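Cycloalternan-forming enzyme (Listeria monocytogenes serovar 1/2a, PDB 5F7U) is a multidomain protein of the glycoside hydrolase family 31 type, with a TIM barrel flanked by beta domains and a family 6 carbohydrate-binding module. Local coordinates at residues G84-E87 / K88-I92; R522-L525 / L526-G530; D897-D900 / A901-E904. The protein carries 1 engineered substitution. All blocks are in the same frame, centred on the assembly; numbering follows the deposited sequence.

Contact 1. Residues G84-E87 / K88-I92; sequences GKFE and KGDEI
Glu87 and Asp90 hold the ends of a type II beta turn by two hydrogen bonds running in opposite senses. In the N-terminal beta region, this turn links strand 76-84 to strand 91-100, which pair with different neighbours rather than with each other. Asp90 N donates to Glu87 O at 3.0 Å, and Glu87 N donates to Asp90 OD2 at 2.8 Å from above the carboxylate plane, 53° out of it. The chi1 of Asp90 (-74°) puts the carboxylate beside its own backbone N, on the side of Glu87 N. Gly89, with phi of 97°, has no side chain to strike the preceding carbonyl.

The apolar part is a CH-pi contact: Ile92 CG1 sits over the centre of the Phe86 ring, 3.9 Å from the centroid. Asp90 OD2 instead meets this ring at its edge, in plane.

One water donates to Asp90 OD1 and only weakly to Glu87 OE2; another lies within hydrogen-bonding distance of Asp90 OD2 and Glu87 OE2. Asp90 OD1 also accepts from Asn58 ND2. Lys88 starts away from the turn, and its extended chain carries NZ to Glu119, a salt bridge. With donors gathered round it, the Asp90 carboxylate is probably stabilised as an anion.

Contact 2. Residues R522-L525 / L526-G530; sequences REYL and LTEVG
Glu523 O is gripped by two backbone donors of the next helical turn. Thr527 N approaches in the carbonyl plane at 3.0 Å, whereas Leu526 N, at 2.9 Å, lies above that plane and makes a more bent bond. Thr527 OG1 adds a weak third bond to Glu523 O; its chi1 of 58° places the hydroxyl between backbone N and carbonyl carbon, turned back toward the preceding turn. The methyl, Thr527 CG2, meets Glu523 OE2 at 3.6 Å, the two side chains crossing at a slant on the exposed flank.

Tyr524 O likewise takes two donors, Val529 N nearly in line with the carbonyl and Glu528 N from above its plane. The first of these spans five residues, a pi-type widening at a helix end. Val529 is well suited here: its compact branch CG2 lies alongside the tyrosine, 3.9 Å from Tyr524 CD2, and both side chains point the same way. Glu528 OE2 comes to 3.4 Å from Tyr524 CB, but its polar partner is Tyr427 N, just as Tyr524 OH bonds to Tyr409 O.

Gly530 then leaves helical angles with phi of 81°, a value glycine adopts easily. Helix 523-527 lies along the chain between strands 452-457 and 534-536 of the family 31 TIM barrel, and packs through Leu526 on Phe573 and Ile577 of helix 555-577.

Contact 3. Residues D897-D900 / A901-E904; sequences DTLD and AFNE
Thr898 has chi1 of 66°, which sets OG1 between its backbone N and carbonyl carbon and brings this oxygen to where it accepts from Ala901 N, 3.1 Å away. This is a classic N-cap: threonine suits the position because its short side chain can accept from an amide of the first turn, where no preceding turn of helix supplies the usual i-4 carbonyl. Ala901, small enough to sit beside the cap, rests its CB 3.6 Å from Thr898 OG1.

The following turn is regular. Phe902 N donates to Thr898 O at 3.0 Å, nearly straight, and Asn903 N and Glu904 N make the next two i to i-4 bonds, to Leu899 O and Asp900 O, somewhat more bent.

Phe902 is the buried member of the group. With CG anti to the backbone N (chi1 -176°), its ring leads away from the first turn and makes a cation-pi contact with Lys921 of strand 917-922, whose NZ also donates a hydrogen bond to Phe902 O. Leu899 CD1 approaches the ring obliquely, 4.3 Å from Phe902 CD2, and Leu899 also packs on Tyr810. The helix thus lies against the beta domain with its acidic side outward.

Asn903 spends its amide on two partners. ND2 donates to Asp808 O, tying the helix to a separate loop, and it also donates to a water at 2.7 Å; that water in turn donates to Asp900 OD1 at 2.8 Å.

How the contacts relate
All three contacts are local, but their settings differ. Contact 2 is the most buried, within the TIM-barrel region, and its side chains are packed mainly by aromatic and aliphatic neighbours. Contact 1 is partly buried, at the turn joining strands 76-84 and 91-100 near the N-terminal end, where a carboxylate and waters meet an apolar patch. Contact 3 lies on the surface, on helix 899-904, between strands 891-892 and 908-912. Contacts 2 and 3 treat opposite ends of short helices, one widening at its C-terminal end and the other capped at its start. None touches another: the centres of contacts 1 and 3 are about 88 Å apart, on opposite sides of the chain's centre.

Contact 1. Residues G84-E87 / K88-I92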
loop_
_atom_site.group_PDB
_atom_site.type_symbol
_atom_site.label_atom_id
_atom_site.label_comp_id
_atom_site.label_asym_id
_atom_site.label_seq_id
_atom_site.Cartn_x
_atom_site.Cartn_y
_atom_site.Cartn_z
ATOM N N GLY A 84 -19.473 -21.205 -37.606
ATOM C CA GLY A 84 -20.759 -20.542 -37.474
ATOM C C GLY A 84 -21.127 -20.269 -36.024
ATOM O O GLY A 84 -20.268 -20.329 -35.120
ATOM N N LYS A 85 -22.405 -19.964 -35.810
ATOM C CA LYS A 85 -22.948 -19.620 -34.485
ATOM C C LYS A 85 -23.727 -20.785 -33.915
ATOM O O LYS A 85 -24.194 -21.650 -34.662
ATOM C CB LYS A 85 -23.944 -18.464 -34.585
ATOM C CG LYS A 85 -23.405 -17.148 -35.082
ATOM C CD LYS A 85 -24.594 -16.296 -35.504
ATOM C CE LYS A 85 -24.156 -14.888 -35.870
ATOM N NZ LYS A 85 -25.264 -14.171 -36.563
ATOM N N PHE A 86 -23.919 -20.775 -32.597
ATOM C CA PHE A 86 -24.577 -21.870 -31.905
ATOM C C PHE A 86 -25.626 -21.402 -30.909
ATOM O O PHE A 86 -25.712 -20.208 -30.592
ATOM C CB PHE A 86 -23.519 -22.752 -31.224
ATOM C CG PHE A 86 -22.570 -23.361 -32.192
ATOM C CD1 PHE A 86 -22.946 -24.476 -32.942
ATOM C CD2 PHE A 86 -21.300 -22.796 -32.396
ATOM C CE1 PHE A 86 -22.073 -25.025 -33.885
ATOM C CE2 PHE A 86 -20.424 -23.343 -33.329
ATOM C CZ PHE A 86 -20.811 -24.462 -34.068
ATOM N N GLU A 87 -26.452 -22.347 -30.472
ATOM C CA GLU A 87 -27.470 -22.084 -29.451
ATOM C C GLU A 87 -27.009 -22.518 -28.072
ATOM O O GLU A 87 -26.157 -23.406 -27.946
ATOM C CB GLU A 87 -28.751 -22.809 -29.814
ATOM C CG GLU A 87 -29.400 -22.295 -31.080
ATOM C CD GLU A 87 -30.502 -23.224 -31.554
ATOM O OE1 GLU A 87 -31.549 -23.298 -30.886
ATOM O OE2 GLU A 87 -30.314 -23.893 -32.583
ATOM N N LYS A 88 -27.609 -21.909 -27.044
ATOM C CA LYS A 88 -27.343 -22.282 -25.651
ATOM C C LYS A 88 -27.591 -23.783 -25.503
ATOM O O LYS A 88 -28.637 -24.275 -25.938
ATOM C CB LYS A 88 -28.260 -21.500 -24.701
ATOM C CG LYS A 88 -28.101 -21.863 -23.227
ATOM C CD LYS A 88 -29.265 -21.322 -22.433
ATOM C CE LYS A 88 -29.085 -21.557 -20.945
ATOM N NZ LYS A 88 -30.305 -21.125 -20.221
ATOM N N GLY A 89 -26.627 -24.485 -24.906
ATOM C CA GLY A 89 -26.723 -25.933 -24.693
ATOM C C GLY A 89 -26.027 -26.785 -25.748
ATOM O O GLY A 89 -25.833 -27.978 -25.531
ATOM N N ASP A 90 -25.658 -26.194 -26.887
ATOM C CA ASP A 90 -24.942 -26.948 -27.925
ATOM C C ASP A 90 -23.592 -27.394 -27.386
ATOM O O ASP A 90 -22.875 -26.616 -26.748
ATOM C CB ASP A 90 -24.747 -26.141 -29.215
ATOM C CG ASP A 90 -26.020 -25.991 -30.035
ATOM O OD1 ASP A 90 -27.002 -26.742 -29.835
ATOM O OD2 ASP A 90 -26.031 -25.110 -30.916
ATOM N N GLU A 91 -23.273 -28.659 -27.626
ATOM C CA GLU A 91 -22.007 -29.231 -27.217
ATOM C C GLU A 91 -21.245 -29.527 -28.495
ATOM O O GLU A 91 -21.664 -30.367 -29.299
ATOM C CB GLU A 91 -22.235 -30.502 -26.392
ATOM C CG GLU A 91 -20.946 -31.225 -26.021
ATOM C CD GLU A 91 -21.162 -32.522 -25.258
ATOM O OE1 GLU A 91 -20.282 -33.403 -25.353
ATOM O OE2 GLU A 91 -22.187 -32.689 -24.565
ATOM N N ILE A 92 -20.148 -28.804 -28.706
ATOM C CA ILE A 92 -19.391 -28.939 -29.948
ATOM C C ILE A 92 -18.072 -29.637 -29.661
ATOM O O ILE A 92 -17.354 -29.235 -28.744
ATOM C CB ILE A 92 -19.151 -27.553 -30.602
ATOM C CG1 ILE A 92 -20.471 -26.739 -30.742
ATOM C CG2 ILE A 92 -18.350 -27.670 -31.894
ATOM C CD1 ILE A 92 -21.681 -27.450 -31.299
HETATM O O HOH W 1 -29.321 -26.669 -31.353
HETATM O O HOH W 2 -27.535 -24.896 -33.188
#

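Contact 2. Residues R522-L525 / L526-G530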
loop_
_atom_site.group_PDB
_atom_site.type_symbol
_atom_site.label_atom_id
_atom_site.label_comp_id
_atom_site.label_asym_id
_atom_site.label_seq_id
_atom_site.Cartn_x
_atom_site.Cartn_y
_atom_site.Cartn_z
ATOM N N ARG A 522 18.001 -24.519 -0.242
ATOM C CA ARG A 522 18.399 -23.217 0.267
ATOM C C ARG A 522 18.677 -23.192 1.769
ATOM O O ARG A 522 19.100 -22.152 2.278
ATOM C CB ARG A 522 17.319 -22.155 -0.047
ATOM C CG ARG A 522 17.331 -21.675 -1.483
ATOM C CD ARG A 522 16.286 -22.389 -2.311
ATOM N NE ARG A 522 16.285 -21.911 -3.697
ATOM C CZ ARG A 522 16.057 -22.681 -4.751
ATOM N NH1 ARG A 522 16.109 -22.165 -5.985
ATOM N NH2 ARG A 522 15.810 -23.972 -4.574
ATOM N N GLU A 523 18.459 -24.313 2.471
ATOM C CA GLU A 523 18.604 -24.330 3.936
ATOM C C GLU A 523 19.951 -23.772 4.414
ATOM O O GLU A 523 19.991 -22.939 5.329
ATOM C CB GLU A 523 18.402 -25.745 4.495
ATOM C CG GLU A 523 18.259 -25.777 6.012
ATOM C CD GLU A 523 18.518 -27.147 6.624
ATOM O OE1 GLU A 523 18.113 -28.169 6.038
ATOM O OE2 GLU A 523 19.131 -27.223 7.712
ATOM N N TYR A 524 21.049 -24.228 3.796
ATOM C CA TYR A 524 22.390 -23.828 4.223
ATOM C C TYR A 524 22.617 -22.301 4.201
ATOM O O TYR A 524 23.433 -21.792 4.972
ATOM C CB TYR A 524 23.474 -24.575 3.415
ATOM C CG TYR A 524 23.818 -23.924 2.097
ATOM C CD1 TYR A 524 22.994 -24.098 0.974
ATOM C CD2 TYR A 524 24.979 -23.138 1.961
ATOM C CE1 TYR A 524 23.306 -23.490 -0.242
ATOM C CE2 TYR A 524 25.302 -22.529 0.740
ATOM C CZ TYR A 524 24.461 -22.708 -0.350
ATOM O OH TYR A 524 24.765 -22.110 -1.559
ATOM N N LEU A 525 21.876 -21.585 3.342
ATOM C CA LEU A 525 21.975 -20.123 3.246
ATOM C C LEU A 525 21.524 -19.471 4.539
ATOM O O LEU A 525 22.074 -18.455 4.960
ATOM C CB LEU A 525 21.161 -19.572 2.055
ATOM C CG LEU A 525 21.581 -20.100 0.661
ATOM C CD1 LEU A 525 20.508 -19.779 -0.375
ATOM C CD2 LEU A 525 22.929 -19.528 0.217
ATOM N N LEU A 526 20.543 -20.096 5.172
ATOM C CA LEU A 526 19.982 -19.606 6.427
ATOM C C LEU A 526 20.761 -20.137 7.638
ATOM O O LEU A 526 21.162 -19.363 8.505
ATOM C CB LEU A 526 18.500 -19.977 6.499
ATOM C CG LEU A 526 17.600 -19.171 5.543
ATOM C CD1 LEU A 526 16.381 -19.980 5.152
ATOM C CD2 LEU A 526 17.164 -17.856 6.154
ATOM N N THR A 527 21.006 -21.443 7.676
ATOM C CA THR A 527 21.580 -22.058 8.872
ATOM C C THR A 527 23.080 -21.752 9.021
ATOM O O THR A 527 23.555 -21.540 10.144
ATOM C CB THR A 527 21.329 -23.577 8.908
ATOM O OG1 THR A 527 21.879 -24.172 7.739
ATOM C CG2 THR A 527 19.834 -23.873 8.943
ATOM N N GLU A 528 23.809 -21.720 7.899
ATOM C CA GLU A 528 25.275 -21.597 7.920
ATOM C C GLU A 528 25.791 -20.262 7.374
ATOM O O GLU A 528 26.689 -19.654 7.965
ATOM C CB GLU A 528 25.911 -22.764 7.155
ATOM C CG GLU A 528 25.460 -24.127 7.669
ATOM C CD GLU A 528 26.082 -25.275 6.927
ATOM O OE1 GLU A 528 27.054 -25.836 7.471
ATOM O OE2 GLU A 528 25.601 -25.631 5.821
ATOM N N VAL A 529 25.256 -19.815 6.241
ATOM C CA VAL A 529 25.670 -18.524 5.673
ATOM C C VAL A 529 25.076 -17.378 6.501
ATOM O O VAL A 529 25.676 -16.301 6.602
ATOM C CB VAL A 529 25.314 -18.393 4.165
ATOM C CG1 VAL A 529 25.852 -17.094 3.591
ATOM C CG2 VAL A 529 25.877 -19.566 3.373
ATOM N N GLY A 530 23.914 -17.629 7.109
ATOM C CA GLY A 530 23.279 -16.691 8.042
ATOM C C GLY A 530 22.490 -15.536 7.447
ATOM O O GLY A 530 22.401 -14.465 8.060
#

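Contact 3. Residues D897-D900 / A901-E904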
loop_
_atom_site.group_PDB
_atom_site.type_symbol
_atom_site.label_atom_id
_atom_site.label_comp_id
_atom_site.label_asym_id
_atom_site.label_seq_id
_atom_site.Cartn_x
_atom_site.Cartn_y
_atom_site.Cartn_z
ATOM N N ASP A 897 18.236 26.280 32.075
ATOM C CA ASP A 897 18.388 27.490 31.262
ATOM C C ASP A 897 18.962 27.225 29.871
ATOM O O ASP A 897 18.708 27.999 28.948
ATOM C CB ASP A 897 19.223 28.552 31.994
ATOM C CG ASP A 897 18.474 29.191 33.154
ATOM O OD1 ASP A 897 17.235 29.363 33.058
ATOM O OD2 ASP A 897 19.130 29.532 34.168
ATOM N N THR A 898 19.743 26.151 29.728
ATOM C CA THR A 898 20.329 25.770 28.433
ATOM C C THR A 898 20.058 24.309 28.130
ATOM O O THR A 898 19.854 23.494 29.042
ATOM C CB THR A 898 21.868 25.952 28.383
ATOM O OG1 THR A 898 22.492 25.030 29.290
ATOM C CG2 THR A 898 22.290 27.389 28.708
ATOM N N LEU A 899 20.103 23.973 26.844
ATOM C CA LEU A 899 20.082 22.582 26.420
ATOM C C LEU A 899 21.155 21.714 27.109
ATOM O O LEU A 899 20.873 20.571 27.472
ATOM C CB LEU A 899 20.151 22.487 24.891
ATOM C CG LEU A 899 19.708 21.172 24.249
ATOM C CD1 LEU A 899 18.363 20.714 24.792
ATOM C CD2 LEU A 899 19.667 21.307 22.732
ATOM N N ASP A 900 22.355 22.270 27.321
ATOM C CA ASP A 900 23.437 21.592 28.063
ATOM C C ASP A 900 23.014 21.162 29.468
ATOM O O ASP A 900 23.220 20.008 29.850
ATOM C CB ASP A 900 24.696 22.476 28.165
ATOM C CG ASP A 900 25.514 22.506 26.880
ATOM O OD1 ASP A 900 25.128 21.859 25.876
ATOM O OD2 ASP A 900 26.559 23.191 26.870
ATOM N N ALA A 901 22.418 22.097 30.212
ATOM C CA ALA A 901 21.960 21.866 31.584
ATOM C C ALA A 901 20.858 20.818 31.601
ATOM O O ALA A 901 20.851 19.922 32.456
ATOM C CB ALA A 901 21.472 23.170 32.210
ATOM N N PHE A 902 19.946 20.928 30.633
ATOM C CA PHE A 902 18.879 19.951 30.446
ATOM C C PHE A 902 19.404 18.542 30.240
ATOM O O PHE A 902 18.883 17.594 30.840
ATOM C CB PHE A 902 17.962 20.337 29.280
ATOM C CG PHE A 902 16.790 19.413 29.123
ATOM C CD1 PHE A 902 15.706 19.494 30.002
ATOM C CD2 PHE A 902 16.775 18.434 28.118
ATOM C CE1 PHE A 902 14.622 18.639 29.869
ATOM C CE2 PHE A 902 15.706 17.563 28.001
ATOM C CZ PHE A 902 14.623 17.666 28.866
ATOM N N ASN A 903 20.413 18.412 29.382
ATOM C CA ASN A 903 21.019 17.116 29.104
ATOM C C ASN A 903 21.694 16.505 30.345
ATOM O O ASN A 903 21.571 15.302 30.594
ATOM C CB ASN A 903 21.959 17.223 27.905
ATOM C CG ASN A 903 21.200 17.242 26.577
ATOM O OD1 ASN A 903 20.243 16.501 26.401
ATOM N ND2 ASN A 903 21.626 18.089 25.649
ATOM N N GLU A 904 22.363 17.351 31.130
ATOM C CA GLU A 904 23.031 16.931 32.373
ATOM C C GLU A 904 22.072 16.561 33.531
ATOM O O GLU A 904 22.396 15.700 34.352
ATOM C CB GLU A 904 24.075 17.979 32.792
ATOM C CG GLU A 904 25.329 17.917 31.918
ATOM C CD GLU A 904 26.298 19.078 32.121
ATOM O OE1 GLU A 904 26.099 20.165 31.507
ATOM O OE2 GLU A 904 27.287 18.894 32.869
HETATM O O HOH W 3 23.894 19.412 25.215
#